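Local coordinates for protein 2-polyprenyl-6-methoxyphenol hydroxylase-like FAD-dependent oxidoreductase (Streptomyces sp. NRRL 11266, PDB 6UI5) that binds flavin-adenine dinucleotide and belongs to the FAD-dependent oxidoreductases built on a Rossmann-type FAD-binding domain, with a thioredoxin-like region at the C-terminal end, at residues 167-173 and 267-273; 282-287 and 299-303; 330-334 and 384-388. All blocks are in the same frame, centred on the assembly; numbering follows the deposited sequence.

Contact 1: residues 167-173 and 267-273; sequences IDYVGDD and VTRNAEQ
Short strand 169-170 pairs antiparallel with the end of the long strand 257-271, at a margin of the antiparallel sheet of the FAD-binding domain. Val170 and Asn270 form the hydrogen-bonded pair: Val170 N donates to Asn270 O at 3.0 Å, and Asn270 N returns a bond to Val170 O. Next to it, Tyr169 faces Ala271 as a non-hydrogen-bonded pair, and beyond the strand ends Glu272 N still reaches Asp168 O in a bond of 3.0 Å. Arg269 lies across the Tyr169 ring at about a right angle, its CB over the middle of one face in a CH-pi contact, while the backbone N of Ala271 stands at the ring's edge. Tyr169 CG is anti to the backbone N (chi1 -157°), which brings the ring alongside the partner strand. Farther along, the Asp173 carboxylate grips Thr268 at two points. OD1 takes the Thr268 amide on its syn lone pair at 2.9 Å, and OD2 accepts from Thr268 OG1 on its own syn side. Asp173 OD1 also forms a long salt bridge, 3.5 Å, with Arg269 NH1, which in turn donates to Thr268 O. Gly171 comes so close that its CA lies 3.2 Å from Thr268 O, a CA-H...O contact. Strand 287-288 flanks 257-271, with Val288 against the tyrosine; helix 325-346 packs on Thr268 and Asn270, and Tyr357 of the second subunit bonds to Asp172 N.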
# COMPACT_ATOMS: atom_id res chain seq x y z
N ILE A 167 3.19 19.89 24.64
CA ILE A 167 3.21 18.62 23.93
C ILE A 167 3.49 18.88 22.45
O ILE A 167 2.85 19.72 21.82
CB ILE A 167 1.91 17.81 24.12
CG1 ILE A 167 0.76 18.42 23.39
CG2 ILE A 167 1.46 17.74 25.58
CD1 ILE A 167 -0.50 17.81 23.74
N ASP A 168 4.47 18.17 21.92
CA ASP A 168 4.90 18.40 20.54
C ASP A 168 3.85 17.86 19.57
O ASP A 168 3.21 16.83 19.82
CB ASP A 168 6.27 17.75 20.33
CG ASP A 168 7.35 18.35 21.25
OD1 ASP A 168 7.43 17.94 22.44
OD2 ASP A 168 8.14 19.21 20.79
N TYR A 169 3.66 18.57 18.45
CA TYR A 169 2.61 18.31 17.45
C TYR A 169 3.28 17.76 16.19
O TYR A 169 3.77 18.52 15.35
CB TYR A 169 1.84 19.60 17.16
CG TYR A 169 0.43 19.49 16.59
CD1 TYR A 169 -0.38 18.35 16.80
CD2 TYR A 169 -0.12 20.58 15.91
CE1 TYR A 169 -1.70 18.30 16.31
CE2 TYR A 169 -1.43 20.56 15.42
CZ TYR A 169 -2.21 19.45 15.61
OH TYR A 169 -3.46 19.54 15.10
N VAL A 170 3.27 16.44 16.07
CA VAL A 170 4.17 15.73 15.16
C VAL A 170 3.52 15.55 13.80
O VAL A 170 2.37 15.09 13.71
CB VAL A 170 4.53 14.36 15.76
CG1 VAL A 170 5.35 13.55 14.75
CG2 VAL A 170 5.26 14.55 17.09
N GLY A 171 4.25 15.87 12.74
CA GLY A 171 3.81 15.53 11.40
C GLY A 171 4.57 16.28 10.32
O GLY A 171 5.47 17.06 10.59
N ASP A 172 4.16 16.01 9.07
CA ASP A 172 4.81 16.60 7.91
C ASP A 172 3.89 16.49 6.70
O ASP A 172 2.93 15.73 6.70
CB ASP A 172 6.15 15.94 7.63
CG ASP A 172 7.19 16.93 7.18
OD1 ASP A 172 7.03 18.14 7.47
OD2 ASP A 172 8.17 16.51 6.53
N ASP A 173 4.16 17.31 5.68
CA ASP A 173 3.41 17.25 4.43
C ASP A 173 4.36 17.51 3.28
O ASP A 173 5.27 18.34 3.40
CB ASP A 173 2.25 18.26 4.38
CG ASP A 173 1.19 17.98 5.46
OD1 ASP A 173 1.37 18.55 6.57
OD2 ASP A 173 0.20 17.21 5.21
N VAL A 267 -2.50 21.04 7.12
CA VAL A 267 -1.32 20.29 7.52
C VAL A 267 -1.78 19.02 8.22
O VAL A 267 -2.94 18.88 8.58
CB VAL A 267 -0.39 21.09 8.43
CG1 VAL A 267 0.37 22.16 7.61
CG2 VAL A 267 -1.20 21.69 9.56
N THR A 268 -0.82 18.11 8.44
CA THR A 268 -1.07 16.79 9.01
C THR A 268 -0.26 16.64 10.29
O THR A 268 0.97 16.60 10.26
CB THR A 268 -0.66 15.70 8.02
OG1 THR A 268 -1.32 15.93 6.77
CG2 THR A 268 -1.05 14.33 8.57
N ARG A 269 -0.94 16.55 11.43
CA ARG A 269 -0.24 16.45 12.71
C ARG A 269 -0.93 15.47 13.64
O ARG A 269 -2.15 15.27 13.58
CB ARG A 269 -0.12 17.82 13.44
CG ARG A 269 0.55 18.93 12.58
CD ARG A 269 2.12 18.96 12.66
NE ARG A 269 2.58 20.10 11.86
CZ ARG A 269 2.80 20.08 10.54
NH1 ARG A 269 2.69 18.93 9.84
NH2 ARG A 269 3.19 21.24 9.94
N ASN A 270 -0.11 14.84 14.48
CA ASN A 270 -0.61 14.00 15.56
C ASN A 270 0.16 14.37 16.82
O ASN A 270 1.38 14.28 16.85
CB ASN A 270 -0.45 12.52 15.19
CG ASN A 270 -1.33 11.60 16.02
OD1 ASN A 270 -2.39 12.02 16.48
ND2 ASN A 270 -0.90 10.33 16.19
N ALA A 271 -0.56 14.85 17.84
CA ALA A 271 0.06 15.13 19.12
C ALA A 271 0.81 13.90 19.63
O ALA A 271 0.34 12.76 19.49
CB ALA A 271 -1.00 15.57 20.14
N GLU A 272 1.99 14.13 20.22
CA GLU A 272 2.80 13.02 20.73
C GLU A 272 2.19 12.38 21.97
O GLU A 272 2.31 11.17 22.17
CB GLU A 272 4.20 13.52 21.04
CG GLU A 272 5.14 12.43 21.49
CD GLU A 272 6.42 12.97 22.09
OE1 GLU A 272 6.86 14.07 21.67
OE2 GLU A 272 6.97 12.28 22.98
N GLN A 273 1.52 13.17 22.81
CA GLN A 273 0.92 12.71 24.06
C GLN A 273 -0.46 13.33 24.13
O GLN A 273 -0.57 14.55 24.26
CB GLN A 273 1.78 13.13 25.27
CG GLN A 273 3.15 12.51 25.30
CD GLN A 273 3.08 10.98 25.36
OE1 GLN A 273 2.16 10.41 25.96
NE2 GLN A 273 4.05 10.31 24.73
O HOH W 1 1.22 13.46 11.59

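Contact 2: residues 282-287 and 299-303; sequences AGDAAH and TAIGD. With FAD (flavin-adenine dinucleotide), chain C.
His287 reaches from the loop after strand 279-281 and Asp303 from helix 295-316, and the two meet where loop and helix come together. The acid lies at the edge of the imidazole, near its plane, and the carboxylate is turned 77° from the ring. His287 NE2 donates to the syn lone pair of Asp303 OD2 at 2.6 Å, with the oxygen tilted a little from the ring plane. The same OD2 accepts Gly283 N on its anti lone pair, at 2.8 Å. One carboxylate oxygen thus holds both the imidazole and the loop backbone, which fixes the rotation of the acid, while Asp303 OD1 turns to a salt bridge with Arg331. Both oxygens are therefore satisfied in this buried setting. The histidine is confined on a face too: His287 CG sits between its backbone N and carbonyl carbon (chi1 40°), which folds the ring over Gly283 O, 3.3 Å from the ring plane and over its centre. Thr299 runs by the imidazole the other way, its OG1 at the ring edge 3.2 Å from His287 CE1, though the hydroxyl has its hydrogen-bond partner in Gln295 O.

The loop that Asp303 pins also carries part of the flavin-adenine dinucleotide site. Asp284 N donates almost straight to FAD O2P at 2.8 Å, with an angle of 170° at the hydrogen, and Asp284 OD1 accepts from FAD O3' at a modelled distance too short to be trusted in detail. Gly283 CA lies 3.3 Å from FAD O2P, so the backbone passes directly against the phosphate. Ala282 CB packs on Asp303 CB at 3.8 Å and also meets Tyr327 of helix 325-346. Ala300 CA of helix 295-316 backs Gly283, and the same helix rests through Ile301 on helix 12-22.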
# COMPACT_ATOMS: atom_id res chain seq x y z
N ALA A 282 -8.11 16.49 22.70
CA ALA A 282 -8.99 15.65 21.92
C ALA A 282 -9.40 16.39 20.65
O ALA A 282 -9.25 17.62 20.56
CB ALA A 282 -10.23 15.24 22.73
N GLY A 283 -9.90 15.63 19.69
CA GLY A 283 -10.31 16.20 18.42
C GLY A 283 -9.16 16.84 17.67
O GLY A 283 -8.06 16.28 17.58
N ASP A 284 -9.42 18.04 17.13
CA ASP A 284 -8.44 18.69 16.26
C ASP A 284 -7.21 19.12 17.03
O ASP A 284 -6.10 19.09 16.48
CB ASP A 284 -9.06 19.90 15.56
CG ASP A 284 -9.46 19.57 14.14
OD1 ASP A 284 -9.51 18.36 13.81
OD2 ASP A 284 -9.72 20.52 13.36
N ALA A 285 -7.37 19.50 18.30
CA ALA A 285 -6.20 19.72 19.15
C ALA A 285 -5.28 18.50 19.23
O ALA A 285 -4.08 18.65 19.49
CB ALA A 285 -6.66 20.14 20.55
N ALA A 286 -5.80 17.29 19.03
CA ALA A 286 -4.92 16.13 19.09
C ALA A 286 -4.43 15.70 17.71
O ALA A 286 -3.32 15.14 17.62
CB ALA A 286 -5.63 14.94 19.78
N HIS A 287 -5.19 15.98 16.65
CA HIS A 287 -4.83 15.42 15.34
C HIS A 287 -5.67 16.09 14.27
O HIS A 287 -6.88 16.31 14.47
CB HIS A 287 -5.05 13.89 15.32
CG HIS A 287 -6.29 13.48 16.03
ND1 HIS A 287 -7.53 13.53 15.43
CD2 HIS A 287 -6.50 13.09 17.31
CE1 HIS A 287 -8.45 13.16 16.31
NE2 HIS A 287 -7.85 12.89 17.46
N THR A 299 -13.08 10.63 14.48
CA THR A 299 -12.07 10.61 15.54
C THR A 299 -12.41 11.60 16.64
O THR A 299 -12.22 11.31 17.83
CB THR A 299 -10.69 10.87 14.94
OG1 THR A 299 -10.70 12.10 14.22
CG2 THR A 299 -10.31 9.77 13.95
N ALA A 300 -12.95 12.76 16.28
CA ALA A 300 -13.30 13.75 17.29
C ALA A 300 -14.33 13.19 18.26
O ALA A 300 -14.14 13.24 19.48
CB ALA A 300 -13.83 15.03 16.62
N ILE A 301 -15.44 12.69 17.74
CA ILE A 301 -16.45 12.09 18.60
C ILE A 301 -15.88 10.86 19.29
O ILE A 301 -16.07 10.67 20.50
CB ILE A 301 -17.71 11.78 17.77
CG1 ILE A 301 -18.29 13.07 17.19
CG2 ILE A 301 -18.73 11.11 18.62
CD1 ILE A 301 -19.09 13.84 18.20
N GLY A 302 -15.15 10.03 18.54
CA GLY A 302 -14.46 8.87 19.13
C GLY A 302 -13.58 9.25 20.30
O GLY A 302 -13.57 8.57 21.32
N ASP A 303 -12.85 10.37 20.18
CA ASP A 303 -11.98 10.80 21.28
C ASP A 303 -12.79 11.03 22.55
O ASP A 303 -12.42 10.58 23.64
CB ASP A 303 -11.23 12.09 20.89
CG ASP A 303 -10.03 11.85 19.97
OD1 ASP A 303 -9.60 10.70 19.76
OD2 ASP A 303 -9.48 12.86 19.48
PA FAD C . -13.08 22.62 16.19
O1A FAD C . -14.20 22.23 15.25
O2A FAD C . -12.04 23.40 15.39
O5B FAD C . -13.66 23.38 17.54
C5B FAD C . -12.76 23.99 18.45
C4B FAD C . -13.54 25.08 19.25
O4B FAD C . -12.83 25.61 20.23
C3B FAD C . -13.87 26.27 18.32
O3B FAD C . -15.13 26.70 18.60
C2B FAD C . -12.84 27.35 18.70
O2B FAD C . -13.35 28.66 18.22
C1B FAD C . -12.83 27.24 20.00
N9A FAD C . -11.64 27.71 20.68
C8A FAD C . -10.37 27.65 20.23
N7A FAD C . -9.56 28.12 21.20
C5A FAD C . -10.33 28.46 22.25
C6A FAD C . -10.04 28.98 23.51
N6A FAD C . -8.88 29.42 24.27
N1A FAD C . -11.02 29.23 24.38
C2A FAD C . -12.30 28.96 24.06
N3A FAD C . -12.59 28.43 22.84
C4A FAD C . -11.61 28.18 21.94
N1 FAD C . -15.22 17.09 8.98
C2 FAD C . -15.95 15.94 8.38
O2 FAD C . -16.35 15.04 9.05
N3 FAD C . -16.20 15.93 6.91
C4 FAD C . -15.72 17.05 6.10
O4 FAD C . -15.91 17.08 4.93
C4X FAD C . -14.98 18.19 6.73
N5 FAD C . -14.53 19.26 5.87
C5X FAD C . -13.78 20.40 6.47
C6 FAD C . -13.34 21.42 5.63
C7 FAD C . -12.64 22.50 6.16
C7M FAD C . -12.29 23.44 5.02
C8 FAD C . -12.37 22.58 7.53
C8M FAD C . -11.59 23.81 8.03
C9 FAD C . -12.81 21.55 8.38
C9A FAD C . -13.51 20.44 7.86
N10 FAD C . -13.98 19.32 8.76
C10 FAD C . -14.72 18.21 8.16
C1' FAD C . -13.72 19.41 10.21
C2' FAD C . -12.95 18.29 10.92
O2' FAD C . -13.76 17.21 11.21
C3' FAD C . -12.48 18.76 12.29
O3' FAD C . -11.57 17.82 12.76
C4' FAD C . -13.57 18.88 13.38
O4' FAD C . -14.61 19.76 13.06
C5' FAD C . -12.82 19.44 14.59
O5' FAD C . -13.54 19.24 15.77
P FAD C . -12.99 19.86 17.20
O1P FAD C . -14.17 20.07 18.12
O2P FAD C . -11.88 19.06 17.84
O3P FAD C . -12.28 21.30 16.78

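Contact 3: residues 330-334 and 384-388; sequences ERHLA and PAVPI
A turn of helix 325-346 is crossed by an irregular, extended segment, 384-388, whose CA atoms come no nearer than 6.0 Å, at Glu330-Val386 and Ala334-Pro384. This is helix-to-loop packing, in which the linker running from helix 369-379 toward the C-terminal region is laid against the FAD-binding domain. No direct hydrogen bond joins the two segments; the contact rests on apolar surfaces and one bridging water. Pro384 provides one anchor. Its CB is directed at the helix, and CG touches Ala334 CB at 3.5 Å, while CB of the same ring reaches Leu333 CD2 at the longer distance of 4.4 Å. The guanidinium of Arg331 also curls back until NH2 is 4.3 Å from Pro384 CG, though its NH1 is engaged by Asp303.

Val386 provides the second anchor, at Glu330, one helical turn before Ala334. Both methyls meet the Glu330 side chain from one side. CG1 is the closer, meeting CG, CD and OE1 of Glu330, with 3.2 Å to OE1, and CG2 lies 3.7 Å from Glu330 CG. CG1 stands anti to the backbone N (chi1 159°), which directs it at the acid. The extended Glu330 chain passes across the valine at a slant before the carboxylate reaches other partners. Those lie elsewhere: OE2 accepts a hydrogen bond from Asn306 and forms a salt bridge with Lys310, OE1 forms one with Arg469, and this surrounding positive charge would help keep the buried acid ionised. Trp494 of helix 484-495 also touches Glu330, bringing the C-terminal region to the same spot. A water completes the junction, donating to Glu330 OE1 at 2.7 Å and to Pro387 O at 3.0 Å.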
# COMPACT_ATOMS: atom_id res chain seq x y z
N GLU A 330 -5.17 4.11 23.46
CA GLU A 330 -6.21 3.76 22.51
C GLU A 330 -6.36 4.84 21.45
O GLU A 330 -6.49 4.52 20.26
CB GLU A 330 -7.53 3.55 23.25
CG GLU A 330 -7.66 2.13 23.76
CD GLU A 330 -8.56 2.01 24.97
OE1 GLU A 330 -8.39 1.04 25.74
OE2 GLU A 330 -9.45 2.88 25.15
N ARG A 331 -6.31 6.11 21.85
CA ARG A 331 -6.71 7.17 20.93
C ARG A 331 -5.57 7.75 20.12
O ARG A 331 -5.78 8.12 18.96
CB ARG A 331 -7.43 8.25 21.71
CG ARG A 331 -8.82 7.75 22.12
CD ARG A 331 -9.79 8.08 21.00
NE ARG A 331 -9.97 7.04 20.01
CZ ARG A 331 -10.62 7.22 18.87
NH1 ARG A 331 -11.12 8.42 18.58
NH2 ARG A 331 -10.78 6.19 18.03
N HIS A 332 -4.35 7.76 20.65
CA HIS A 332 -3.22 8.13 19.81
C HIS A 332 -3.09 7.20 18.61
O HIS A 332 -2.72 7.65 17.52
CB HIS A 332 -1.92 8.13 20.61
CG HIS A 332 -0.72 8.51 19.80
ND1 HIS A 332 -0.18 7.68 18.84
CD2 HIS A 332 0.05 9.62 19.81
CE1 HIS A 332 0.87 8.26 18.29
NE2 HIS A 332 1.04 9.44 18.87
N LEU A 333 -3.39 5.90 18.78
CA LEU A 333 -3.31 4.98 17.64
C LEU A 333 -4.31 5.39 16.58
O LEU A 333 -3.99 5.41 15.39
CB LEU A 333 -3.55 3.52 18.06
CG LEU A 333 -3.92 2.46 17.00
CD1 LEU A 333 -2.79 2.23 15.95
CD2 LEU A 333 -4.25 1.08 17.64
N ALA A 334 -5.53 5.73 17.01
CA ALA A 334 -6.58 6.07 16.07
C ALA A 334 -6.26 7.36 15.32
O ALA A 334 -6.49 7.47 14.11
CB ALA A 334 -7.92 6.17 16.82
N PRO A 384 -10.02 1.45 14.37
CA PRO A 384 -9.02 0.67 15.12
C PRO A 384 -9.67 -0.08 16.27
O PRO A 384 -10.27 0.53 17.16
CB PRO A 384 -8.05 1.74 15.61
CG PRO A 384 -8.93 3.00 15.73
CD PRO A 384 -10.07 2.87 14.74
N ALA A 385 -9.64 -1.42 16.19
CA ALA A 385 -9.93 -2.25 17.35
C ALA A 385 -9.07 -1.82 18.53
O ALA A 385 -7.87 -1.62 18.39
CB ALA A 385 -9.66 -3.73 17.03
N VAL A 386 -9.71 -1.62 19.67
CA VAL A 386 -8.98 -1.31 20.91
C VAL A 386 -8.27 -2.57 21.38
O VAL A 386 -8.91 -3.64 21.47
CB VAL A 386 -9.94 -0.78 21.97
CG1 VAL A 386 -9.33 -0.94 23.38
CG2 VAL A 386 -10.34 0.69 21.67
N PRO A 387 -6.97 -2.52 21.66
CA PRO A 387 -6.26 -3.75 22.03
C PRO A 387 -6.74 -4.29 23.37
O PRO A 387 -6.77 -3.57 24.38
CB PRO A 387 -4.79 -3.31 22.07
CG PRO A 387 -4.84 -1.82 22.30
CD PRO A 387 -6.10 -1.33 21.66
N ILE A 388 -7.13 -5.56 23.39
CA ILE A 388 -7.70 -6.19 24.58
C ILE A 388 -6.80 -7.38 24.92
O ILE A 388 -6.71 -8.33 24.13
CB ILE A 388 -9.15 -6.64 24.36
CG1 ILE A 388 -10.08 -5.47 24.03
CG2 ILE A 388 -9.65 -7.45 25.58
CD1 ILE A 388 -10.54 -4.66 25.23
O HOH W 2 -6.38 -0.76 25.49

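Followed from the N terminus, the three contacts come in series, neither nested nor crossing. Contact 1 closes a long loop of 93 residues, rich in strand, and holds two strands of the antiparallel sheet together. Contact 2 closes a short one of 11 residues, joining the loop after strand 279-281 to helix 295-316. Contact 3 closes 49 mostly helical residues and brings the linker toward the C-terminal region back onto helix 325-346. Neighbouring contacts touch directly: Ala271 N lies 2.8 Å from Ala286 O, a probable hydrogen bond between contacts 1 and 2, and His332 of contact 3 packs on Asn270, while Asp303 of contact 2 and Arg331 of contact 3 join the two successive helices.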